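Long-range contacts in telomerase reverse transcriptase (Candida albicans SC5314, PDB 6ZDQ), which probably extends chromosome ends by reverse-transcribing a template within its own RNA component, adding simple DNA repeats to telomeres: residues 77-88 with 107-115; 246-254 with 267-275. All coordinates share one frame; numbering follows the deposited sequence.

Contact 1. Residues 77-88 with 107-115; sequences ISQVIQFVLLVL and KDRVVDFLL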
loop_
_atom_site.group_PDB
_atom_site.type_symbol
_atom_site.label_atom_id
_atom_site.label_comp_id
_atom_site.label_asym_id
_atom_site.label_seq_id
_atom_site.Cartn_x
_atom_site.Cartn_y
_atom_site.Cartn_z
ATOM N N ILE A 77 19.322 6.409 1.356
ATOM C CA ILE A 77 18.630 7.633 1.754
ATOM C C ILE A 77 19.545 8.521 2.587
ATOM O O ILE A 77 19.531 9.751 2.451
ATOM C CB ILE A 77 17.328 7.292 2.505
ATOM C CG1 ILE A 77 16.414 6.419 1.638
ATOM C CG2 ILE A 77 16.602 8.562 2.917
ATOM C CD1 ILE A 77 16.564 4.924 1.873
ATOM N N SER A 78 20.353 7.914 3.462
ATOM C CA SER A 78 21.281 8.681 4.288
ATOM C C SER A 78 22.167 9.582 3.436
ATOM O O SER A 78 22.343 10.768 3.737
ATOM C CB SER A 78 22.134 7.734 5.133
ATOM O OG SER A 78 22.884 6.855 4.312
ATOM N N GLN A 79 22.730 9.033 2.358
ATOM C CA GLN A 79 23.559 9.838 1.467
ATOM C C GLN A 79 22.725 10.833 0.669
ATOM O O GLN A 79 23.199 11.935 0.366
ATOM C CB GLN A 79 24.354 8.927 0.532
ATOM C CG GLN A 79 25.347 9.651 -0.354
ATOM C CD GLN A 79 26.211 8.695 -1.149
ATOM O OE1 GLN A 79 26.278 8.772 -2.376
ATOM N NE2 GLN A 79 26.884 7.786 -0.452
ATOM N N VAL A 80 21.490 10.464 0.317
ATOM C CA VAL A 80 20.593 11.390 -0.371
ATOM C C VAL A 80 20.300 12.601 0.506
ATOM O O VAL A 80 20.295 13.744 0.032
ATOM C CB VAL A 80 19.298 10.671 -0.787
ATOM C CG1 VAL A 80 18.288 11.666 -1.342
ATOM C CG2 VAL A 80 19.601 9.592 -1.809
ATOM N N ILE A 81 20.031 12.366 1.791
ATOM C CA ILE A 81 19.736 13.460 2.712
ATOM C C ILE A 81 20.909 14.428 2.792
ATOM O O ILE A 81 20.723 15.650 2.825
ATOM C CB ILE A 81 19.360 12.900 4.097
ATOM C CG1 ILE A 81 18.021 12.162 4.021
ATOM C CG2 ILE A 81 19.309 14.012 5.137
ATOM C CD1 ILE A 81 17.593 11.530 5.326
ATOM N N GLN A 82 22.135 13.902 2.824
ATOM C CA GLN A 82 23.301 14.771 2.947
ATOM C C GLN A 82 23.515 15.606 1.690
ATOM O O GLN A 82 23.944 16.763 1.776
ATOM C CB GLN A 82 24.545 13.940 3.258
ATOM C CG GLN A 82 24.448 13.151 4.552
ATOM C CD GLN A 82 24.106 14.024 5.743
ATOM O OE1 GLN A 82 24.604 15.143 5.871
ATOM N NE2 GLN A 82 23.245 13.520 6.619
ATOM N N PHE A 83 23.228 15.041 0.513
ATOM C CA PHE A 83 23.454 15.777 -0.729
ATOM C C PHE A 83 22.511 16.967 -0.857
ATOM O O PHE A 83 22.934 18.056 -1.264
ATOM C CB PHE A 83 23.298 14.850 -1.934
ATOM C CG PHE A 83 23.512 15.539 -3.254
ATOM C CD1 PHE A 83 24.792 15.809 -3.708
ATOM C CD2 PHE A 83 22.435 15.920 -4.039
ATOM C CE1 PHE A 83 24.996 16.443 -4.919
ATOM C CE2 PHE A 83 22.631 16.553 -5.253
ATOM C CZ PHE A 83 23.915 16.815 -5.693
ATOM N N VAL A 84 21.231 16.780 -0.531
ATOM C CA VAL A 84 20.284 17.886 -0.631
ATOM C C VAL A 84 20.582 18.941 0.426
ATOM O O VAL A 84 20.435 20.145 0.180
ATOM C CB VAL A 84 18.836 17.367 -0.543
ATOM C CG1 VAL A 84 18.637 16.541 0.708
ATOM C CG2 VAL A 84 17.861 18.526 -0.584
ATOM N N LEU A 85 21.019 18.514 1.616
ATOM C CA LEU A 85 21.462 19.473 2.621
ATOM C C LEU A 85 22.646 20.287 2.122
ATOM O O LEU A 85 22.817 21.446 2.519
ATOM C CB LEU A 85 21.820 18.752 3.921
ATOM C CG LEU A 85 20.661 18.253 4.786
ATOM C CD1 LEU A 85 21.189 17.487 5.986
ATOM C CD2 LEU A 85 19.789 19.415 5.232
ATOM N N LEU A 86 23.468 19.704 1.247
ATOM C CA LEU A 86 24.530 20.468 0.604
ATOM C C LEU A 86 23.962 21.427 -0.436
ATOM O O LEU A 86 24.442 22.560 -0.569
ATOM C CB LEU A 86 25.545 19.521 -0.033
ATOM C CG LEU A 86 26.722 20.162 -0.773
ATOM C CD1 LEU A 86 27.651 20.875 0.196
ATOM C CD2 LEU A 86 27.478 19.121 -1.582
ATOM N N VAL A 87 22.944 20.992 -1.182
ATOM C CA VAL A 87 22.330 21.860 -2.182
ATOM C C VAL A 87 21.619 23.030 -1.513
ATOM O O VAL A 87 21.712 24.174 -1.972
ATOM C CB VAL A 87 21.368 21.056 -3.075
ATOM C CG1 VAL A 87 20.704 21.967 -4.094
ATOM C CG2 VAL A 87 22.104 19.924 -3.769
ATOM N N LEU A 88 20.902 22.763 -0.418
ATOM C CA LEU A 88 20.198 23.831 0.286
ATOM C C LEU A 88 21.171 24.856 0.856
ATOM O O LEU A 88 20.876 26.056 0.879
ATOM C CB LEU A 88 19.326 23.246 1.396
ATOM C CG LEU A 88 18.085 22.465 0.965
ATOM C CD1 LEU A 88 17.415 21.852 2.179
ATOM C CD2 LEU A 88 17.117 23.364 0.211
ATOM N N LYS A 107 17.077 22.469 9.271
ATOM C CA LYS A 107 17.838 21.339 8.743
ATOM C C LYS A 107 17.418 20.033 9.404
ATOM O O LYS A 107 17.339 18.991 8.740
ATOM C CB LYS A 107 19.338 21.576 8.921
ATOM C CG LYS A 107 19.946 22.500 7.875
ATOM C CD LYS A 107 21.462 22.472 7.929
ATOM C CE LYS A 107 22.070 23.266 6.784
ATOM N NZ LYS A 107 23.559 23.169 6.759
ATOM N N ASP A 108 17.147 20.064 10.712
ATOM C CA ASP A 108 16.667 18.865 11.394
ATOM C C ASP A 108 15.318 18.416 10.846
ATOM O O ASP A 108 15.046 17.212 10.759
ATOM C CB ASP A 108 16.575 19.111 12.900
ATOM C CG ASP A 108 17.933 19.158 13.562
ATOM O OD1 ASP A 108 18.881 18.549 13.020
ATOM O OD2 ASP A 108 18.047 19.798 14.630
ATOM N N ARG A 109 14.459 19.366 10.472
ATOM C CA ARG A 109 13.149 19.007 9.938
ATOM C C ARG A 109 13.234 18.483 8.510
ATOM O O ARG A 109 12.353 17.727 8.083
ATOM C CB ARG A 109 12.205 20.208 10.003
ATOM C CG ARG A 109 12.063 20.798 11.398
ATOM C CD ARG A 109 11.421 19.818 12.372
ATOM N NE ARG A 109 11.804 20.094 13.756
ATOM C CZ ARG A 109 11.312 21.089 14.489
ATOM N NH1 ARG A 109 10.414 21.918 13.974
ATOM N NH2 ARG A 109 11.724 21.262 15.738
ATOM N N VAL A 110 14.269 18.867 7.761
ATOM C CA VAL A 110 14.441 18.335 6.410
ATOM C C VAL A 110 14.709 16.836 6.460
ATOM O O VAL A 110 14.179 16.065 5.650
ATOM C CB VAL A 110 15.563 19.086 5.672
ATOM C CG1 VAL A 110 15.866 18.421 4.340
ATOM C CG2 VAL A 110 15.175 20.534 5.458
ATOM N N VAL A 111 15.532 16.401 7.415
ATOM C CA VAL A 111 15.812 14.977 7.553
ATOM C C VAL A 111 14.542 14.222 7.927
ATOM O O VAL A 111 14.302 13.107 7.449
ATOM C CB VAL A 111 16.938 14.758 8.583
ATOM C CG1 VAL A 111 17.352 13.296 8.626
ATOM C CG2 VAL A 111 18.129 15.651 8.256
ATOM N N ASP A 112 13.700 14.824 8.771
ATOM C CA ASP A 112 12.430 14.196 9.118
ATOM C C ASP A 112 11.540 14.041 7.893
ATOM O O ASP A 112 10.954 12.975 7.670
ATOM C CB ASP A 112 11.718 15.016 10.195
ATOM C CG ASP A 112 12.461 15.018 11.516
ATOM O OD1 ASP A 112 13.389 14.200 11.676
ATOM O OD2 ASP A 112 12.118 15.839 12.393
ATOM N N PHE A 113 11.446 15.089 7.073
ATOM C CA PHE A 113 10.579 15.046 5.900
ATOM C C PHE A 113 11.055 14.009 4.889
ATOM O O PHE A 113 10.237 13.314 4.276
ATOM C CB PHE A 113 10.509 16.437 5.266
ATOM C CG PHE A 113 9.640 16.508 4.041
ATOM C CD1 PHE A 113 8.285 16.779 4.148
ATOM C CD2 PHE A 113 10.182 16.316 2.782
ATOM C CE1 PHE A 113 7.487 16.847 3.020
ATOM C CE2 PHE A 113 9.391 16.383 1.653
ATOM C CZ PHE A 113 8.042 16.649 1.771
ATOM N N LEU A 114 12.370 13.888 4.700
ATOM C CA LEU A 114 12.901 13.007 3.665
ATOM C C LEU A 114 12.779 11.532 4.021
ATOM O O LEU A 114 12.769 10.688 3.117
ATOM C CB LEU A 114 14.363 13.349 3.387
ATOM C CG LEU A 114 14.606 14.684 2.684
ATOM C CD1 LEU A 114 16.077 15.053 2.734
ATOM C CD2 LEU A 114 14.117 14.618 1.248
ATOM N N LEU A 115 12.706 11.201 5.313
ATOM C CA LEU A 115 12.645 9.811 5.750
ATOM C C LEU A 115 11.243 9.222 5.709
ATOM O O LEU A 115 11.103 8.008 5.904
ATOM C CB LEU A 115 13.200 9.683 7.173
ATOM C CG LEU A 115 14.709 9.866 7.348
ATOM C CD1 LEU A 115 15.085 9.873 8.821
ATOM C CD2 LEU A 115 15.462 8.773 6.607
#
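Ile81 of the helix at 77-88 sits against Val111, Leu114 and Leu115 of the helix at 107-115, meeting them with different carbons. Its CG2 lies 3.7 Å from CG2 of Val111, the two side chains crossing at about a right angle. CG1, placed anti to the carbonyl carbon (chi1 -68°), runs antiparallel past Leu114 and comes 3.7 Å from its CD1. The extended chi2 then carries CD1 on to Leu115, whose CD2 also touches CG2 of Ile77 at 3.9 Å.

A second set of apolar contacts meets end-on. Val84 reaches CD1 of Leu114 with CG1, 3.6 Å away; that methyl stands between the backbone N and the carbonyl carbon (chi1 54°). CD1 of Leu88 approaches CG2 of Val110 in the same manner, at 4.2 Å. Val84 also touches Leu170 and Leu114 touches Leu174, both of helix 148-177, while Trp97 touches Leu88.

Leu85 joins the apolar row to its more polar margin. Its CD2 is shared between CG1 of Val110 and the CG methylene of Lys107, each 4.1 Å away, so the lysine takes part through its aliphatic stem. No hydrogen bond or salt bridge links the two segments; their backbone bonds stay within each helix.

The axes approach to 10.4 Å, and their N-to-C directions make 138°. Helices 77-91 and 99-115, joined through the short helix 94-97, thus fold back on each other in a splayed, roughly antiparallel pair, part of the helical packing within the telomerase RNA-binding domain.

Contact 2. Residues 246-254 with 267-275; sequences VPIKRSLKL and EKREFERYR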
loop_
_atom_site.group_PDB
_atom_site.type_symbol
_atom_site.label_atom_id
_atom_site.label_comp_id
_atom_site.label_asym_id
_atom_site.label_seq_id
_atom_site.Cartn_x
_atom_site.Cartn_y
_atom_site.Cartn_z
ATOM N N VAL A 246 -0.690 2.582 -14.944
ATOM C CA VAL A 246 -1.543 3.486 -14.177
ATOM C C VAL A 246 -2.449 4.233 -15.161
ATOM O O VAL A 246 -1.932 4.961 -16.018
ATOM C CB VAL A 246 -0.723 4.466 -13.325
ATOM C CG1 VAL A 246 -0.298 3.801 -12.027
ATOM C CG2 VAL A 246 0.500 4.953 -14.089
ATOM N N PRO A 247 -3.766 4.063 -15.081
ATOM C CA PRO A 247 -4.655 4.765 -16.019
ATOM C C PRO A 247 -4.525 6.275 -15.885
ATOM O O PRO A 247 -4.606 6.830 -14.786
ATOM C CB PRO A 247 -6.052 4.277 -15.613
ATOM C CG PRO A 247 -5.814 2.992 -14.881
ATOM C CD PRO A 247 -4.506 3.172 -14.176
ATOM N N ILE A 248 -4.320 6.940 -17.019
ATOM C CA ILE A 248 -4.223 8.394 -17.047
ATOM C C ILE A 248 -5.618 8.997 -16.950
ATOM O O ILE A 248 -6.610 8.409 -17.396
ATOM C CB ILE A 248 -3.489 8.874 -18.315
ATOM C CG1 ILE A 248 -4.256 8.457 -19.570
ATOM C CG2 ILE A 248 -2.067 8.331 -18.344
ATOM C CD1 ILE A 248 -3.647 8.972 -20.851
ATOM N N LYS A 249 -5.697 10.184 -16.357
ATOM C CA LYS A 249 -6.973 10.874 -16.172
ATOM C C LYS A 249 -7.292 11.790 -17.351
ATOM O O LYS A 249 -7.555 12.981 -17.193
ATOM C CB LYS A 249 -6.953 11.648 -14.859
ATOM C CG LYS A 249 -6.676 10.776 -13.643
ATOM C CD LYS A 249 -6.764 11.566 -12.348
ATOM C CE LYS A 249 -6.521 10.671 -11.143
ATOM N NZ LYS A 249 -6.688 11.405 -9.859
ATOM N N ARG A 250 -7.275 11.216 -18.549
ATOM C CA ARG A 250 -7.568 11.930 -19.788
ATOM C C ARG A 250 -7.766 10.888 -20.883
ATOM O O ARG A 250 -7.713 9.680 -20.633
ATOM C CB ARG A 250 -6.454 12.920 -20.139
ATOM C CG ARG A 250 -5.093 12.274 -20.336
ATOM C CD ARG A 250 -3.965 13.191 -19.884
ATOM N NE ARG A 250 -3.900 14.426 -20.659
ATOM C CZ ARG A 250 -2.975 15.365 -20.486
ATOM N NH1 ARG A 250 -2.037 15.209 -19.563
ATOM N NH2 ARG A 250 -2.988 16.459 -21.234
ATOM N N SER A 251 -7.993 11.363 -22.102
ATOM C CA SER A 251 -8.203 10.495 -23.250
ATOM C C SER A 251 -6.919 10.364 -24.065
ATOM O O SER A 251 -5.946 11.098 -23.870
ATOM C CB SER A 251 -9.344 11.022 -24.125
ATOM O OG SER A 251 -9.055 12.310 -24.633
ATOM N N LEU A 252 -6.926 9.396 -24.986
ATOM C CA LEU A 252 -5.765 9.170 -25.844
ATOM C C LEU A 252 -5.483 10.380 -26.729
ATOM O O LEU A 252 -4.329 10.802 -26.876
ATOM C CB LEU A 252 -5.984 7.917 -26.695
ATOM C CG LEU A 252 -5.116 6.699 -26.375
ATOM C CD1 LEU A 252 -5.566 5.492 -27.182
ATOM C CD2 LEU A 252 -3.651 7.004 -26.644
ATOM N N LYS A 253 -6.530 10.954 -27.327
ATOM C CA LYS A 253 -6.345 12.058 -28.267
ATOM C C LYS A 253 -5.731 13.281 -27.593
ATOM O O LYS A 253 -4.821 13.910 -28.145
ATOM C CB LYS A 253 -7.682 12.427 -28.914
ATOM C CG LYS A 253 -8.182 11.425 -29.945
ATOM C CD LYS A 253 -9.452 11.911 -30.630
ATOM C CE LYS A 253 -10.689 11.590 -29.808
ATOM N NZ LYS A 253 -10.959 10.125 -29.768
ATOM N N LEU A 254 -6.218 13.634 -26.407
ATOM C CA LEU A 254 -5.833 14.873 -25.742
ATOM C C LEU A 254 -4.545 14.750 -24.934
ATOM O O LEU A 254 -4.076 15.756 -24.391
ATOM C CB LEU A 254 -6.977 15.355 -24.838
ATOM C CG LEU A 254 -8.187 16.057 -25.475
ATOM C CD1 LEU A 254 -8.990 15.138 -26.390
ATOM C CD2 LEU A 254 -9.092 16.652 -24.402
ATOM N N GLU A 267 -11.613 16.533 -18.147
ATOM C CA GLU A 267 -11.174 15.172 -18.433
ATOM C C GLU A 267 -11.054 14.361 -17.150
ATOM O O GLU A 267 -11.367 13.164 -17.132
ATOM C CB GLU A 267 -9.843 15.193 -19.185
ATOM C CG GLU A 267 -9.951 15.577 -20.652
ATOM C CD GLU A 267 -10.764 14.583 -21.458
ATOM O OE1 GLU A 267 -11.780 14.991 -22.058
ATOM O OE2 GLU A 267 -10.391 13.391 -21.483
ATOM N N LYS A 268 -10.604 14.997 -16.064
ATOM C CA LYS A 268 -10.535 14.307 -14.781
ATOM C C LYS A 268 -11.924 14.049 -14.212
ATOM O O LYS A 268 -12.125 13.060 -13.497
ATOM C CB LYS A 268 -9.700 15.113 -13.785
ATOM C CG LYS A 268 -9.348 14.345 -12.518
ATOM C CD LYS A 268 -8.864 15.260 -11.406
ATOM C CE LYS A 268 -8.440 14.452 -10.189
ATOM N NZ LYS A 268 -9.487 13.471 -9.784
ATOM N N ARG A 269 -12.893 14.915 -14.521
ATOM C CA ARG A 269 -14.262 14.665 -14.083
ATOM C C ARG A 269 -14.908 13.556 -14.901
ATOM O O ARG A 269 -15.799 12.858 -14.404
ATOM C CB ARG A 269 -15.088 15.949 -14.169
ATOM C CG ARG A 269 -14.576 17.078 -13.287
ATOM C CD ARG A 269 -15.332 18.372 -13.550
ATOM N NE ARG A 269 -14.708 19.517 -12.894
ATOM C CZ ARG A 269 -15.009 19.936 -11.669
ATOM N NH1 ARG A 269 -15.931 19.302 -10.957
ATOM N NH2 ARG A 269 -14.389 20.989 -11.154
ATOM N N GLU A 270 -14.471 13.376 -16.149
ATOM C CA GLU A 270 -14.914 12.234 -16.940
ATOM C C GLU A 270 -14.209 10.952 -16.517
ATOM O O GLU A 270 -14.799 9.869 -16.596
ATOM C CB GLU A 270 -14.684 12.503 -18.429
ATOM C CG GLU A 270 -15.153 11.387 -19.354
ATOM C CD GLU A 270 -16.662 11.216 -19.360
ATOM O OE1 GLU A 270 -17.375 12.133 -18.901
ATOM O OE2 GLU A 270 -17.137 10.160 -19.830
ATOM N N PHE A 271 -12.954 11.057 -16.077
ATOM C CA PHE A 271 -12.228 9.893 -15.578
ATOM C C PHE A 271 -12.925 9.296 -14.361
ATOM O O PHE A 271 -13.295 8.116 -14.357
ATOM C CB PHE A 271 -10.788 10.286 -15.244
ATOM C CG PHE A 271 -9.994 9.191 -14.588
ATOM C CD1 PHE A 271 -9.404 8.193 -15.346
ATOM C CD2 PHE A 271 -9.828 9.165 -13.211
ATOM C CE1 PHE A 271 -8.669 7.187 -14.747
ATOM C CE2 PHE A 271 -9.096 8.161 -12.605
ATOM C CZ PHE A 271 -8.514 7.173 -13.374
ATOM N N GLU A 272 -13.105 10.102 -13.310
ATOM C CA GLU A 272 -13.765 9.614 -12.103
ATOM C C GLU A 272 -15.199 9.178 -12.382
ATOM O O GLU A 272 -15.726 8.305 -11.685
ATOM C CB GLU A 272 -13.741 10.689 -11.016
ATOM C CG GLU A 272 -14.357 12.012 -11.438
ATOM C CD GLU A 272 -14.463 13.002 -10.293
ATOM O OE1 GLU A 272 -15.103 12.667 -9.274
ATOM O OE2 GLU A 272 -13.901 14.111 -10.412
ATOM N N ARG A 273 -15.842 9.767 -13.392
ATOM C CA ARG A 273 -17.197 9.358 -13.744
ATOM C C ARG A 273 -17.209 7.949 -14.323
ATOM O O ARG A 273 -18.000 7.098 -13.899
ATOM C CB ARG A 273 -17.806 10.345 -14.737
ATOM C CG ARG A 273 -19.271 10.084 -15.036
ATOM C CD ARG A 273 -19.611 10.412 -16.480
ATOM N NE ARG A 273 -18.965 9.489 -17.409
ATOM C CZ ARG A 273 -19.488 8.330 -17.795
ATOM N NH1 ARG A 273 -20.670 7.946 -17.330
ATOM N NH2 ARG A 273 -18.831 7.552 -18.644
ATOM N N TYR A 274 -16.333 7.686 -15.295
ATOM C CA TYR A 274 -16.296 6.373 -15.932
ATOM C C TYR A 274 -15.970 5.278 -14.924
ATOM O O TYR A 274 -16.484 4.157 -15.027
ATOM C CB TYR A 274 -15.280 6.381 -17.074
ATOM C CG TYR A 274 -15.350 5.171 -17.980
ATOM C CD1 TYR A 274 -16.264 5.115 -19.023
ATOM C CD2 TYR A 274 -14.496 4.092 -17.798
ATOM C CE1 TYR A 274 -16.332 4.014 -19.856
ATOM C CE2 TYR A 274 -14.555 2.987 -18.627
ATOM C CZ TYR A 274 -15.475 2.954 -19.653
ATOM O OH TYR A 274 -15.537 1.856 -20.479
ATOM N N ARG A 275 -15.117 5.582 -13.943
ATOM C CA ARG A 275 -14.778 4.588 -12.930
ATOM C C ARG A 275 -15.962 4.296 -12.017
ATOM O O ARG A 275 -16.176 3.144 -11.621
ATOM C CB ARG A 275 -13.573 5.052 -12.109
ATOM C CG ARG A 275 -12.354 5.423 -12.939
ATOM C CD ARG A 275 -11.056 5.132 -12.198
ATOM N NE ARG A 275 -10.688 3.720 -12.272
ATOM C CZ ARG A 275 -9.984 3.182 -13.264
ATOM N NH1 ARG A 275 -9.569 3.938 -14.272
ATOM N NH2 ARG A 275 -9.695 1.888 -13.251
#
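Lys249 lies over one face of the Phe271 ring, where the edge strand 241-247 of a mixed sheet leaves through an inverse gamma turn centred on Lys249 and its loop passes along helix 263-296. The close part is this CH-pi contact: CG of Lys249 stands 3.7 Å from the ring centroid, 15° off the normal. CG of Arg275 occupies the opposite face, so the ring is sandwiched between two aliphatic stems. The ring is carried by a chi1 of 174°, which sets CG anti to the backbone N. At its edge, near the plane, comes CB of Pro247, 4.0 Å from CE1; the same proline crosses the end of Arg275 and also touches Phe459.

The looser, solvent-facing side is the lysine pair. The exposed Lys249 and its neighbour Lys268 run side by side in the same direction, their stems touching; their NZ atoms are modelled 3.5 Å apart and are not hydrogen-bonded. A second close part lies at the other end, where Glu267 bends at chi2 to lay its carboxylate beside Ser251 and Leu254. Arg250 leads away from it, its NH2 bonded to the carbonyl of Lys257. Leu254 crosses the glutamate at about a right angle, CD2 3.9 Å from OE1, while the second oxygen, OE2, lies 3.2 Å from the backbone N of Ser251.

In the fold
Contact 1 is partly buried and contact 2 is a surface contact in which no touching residue is fully buried. They share no element and do not touch: their centres lie 36 Å apart, and contact 1 closes along the chain before contact 2 opens. Each joins segments close in sequence, helix to helix in 77-88 with 107-115, and a strand end with its loop to a helix in 246-254 with 267-275. The first relies on branched aliphatic side chains, backed by helix 148-177. The second mixes a ring, lysine and arginine stems and a carboxylate. Contact 1 also lies closer to the bound nucleic acid, about 8 Å against 18 Å by nearest atoms.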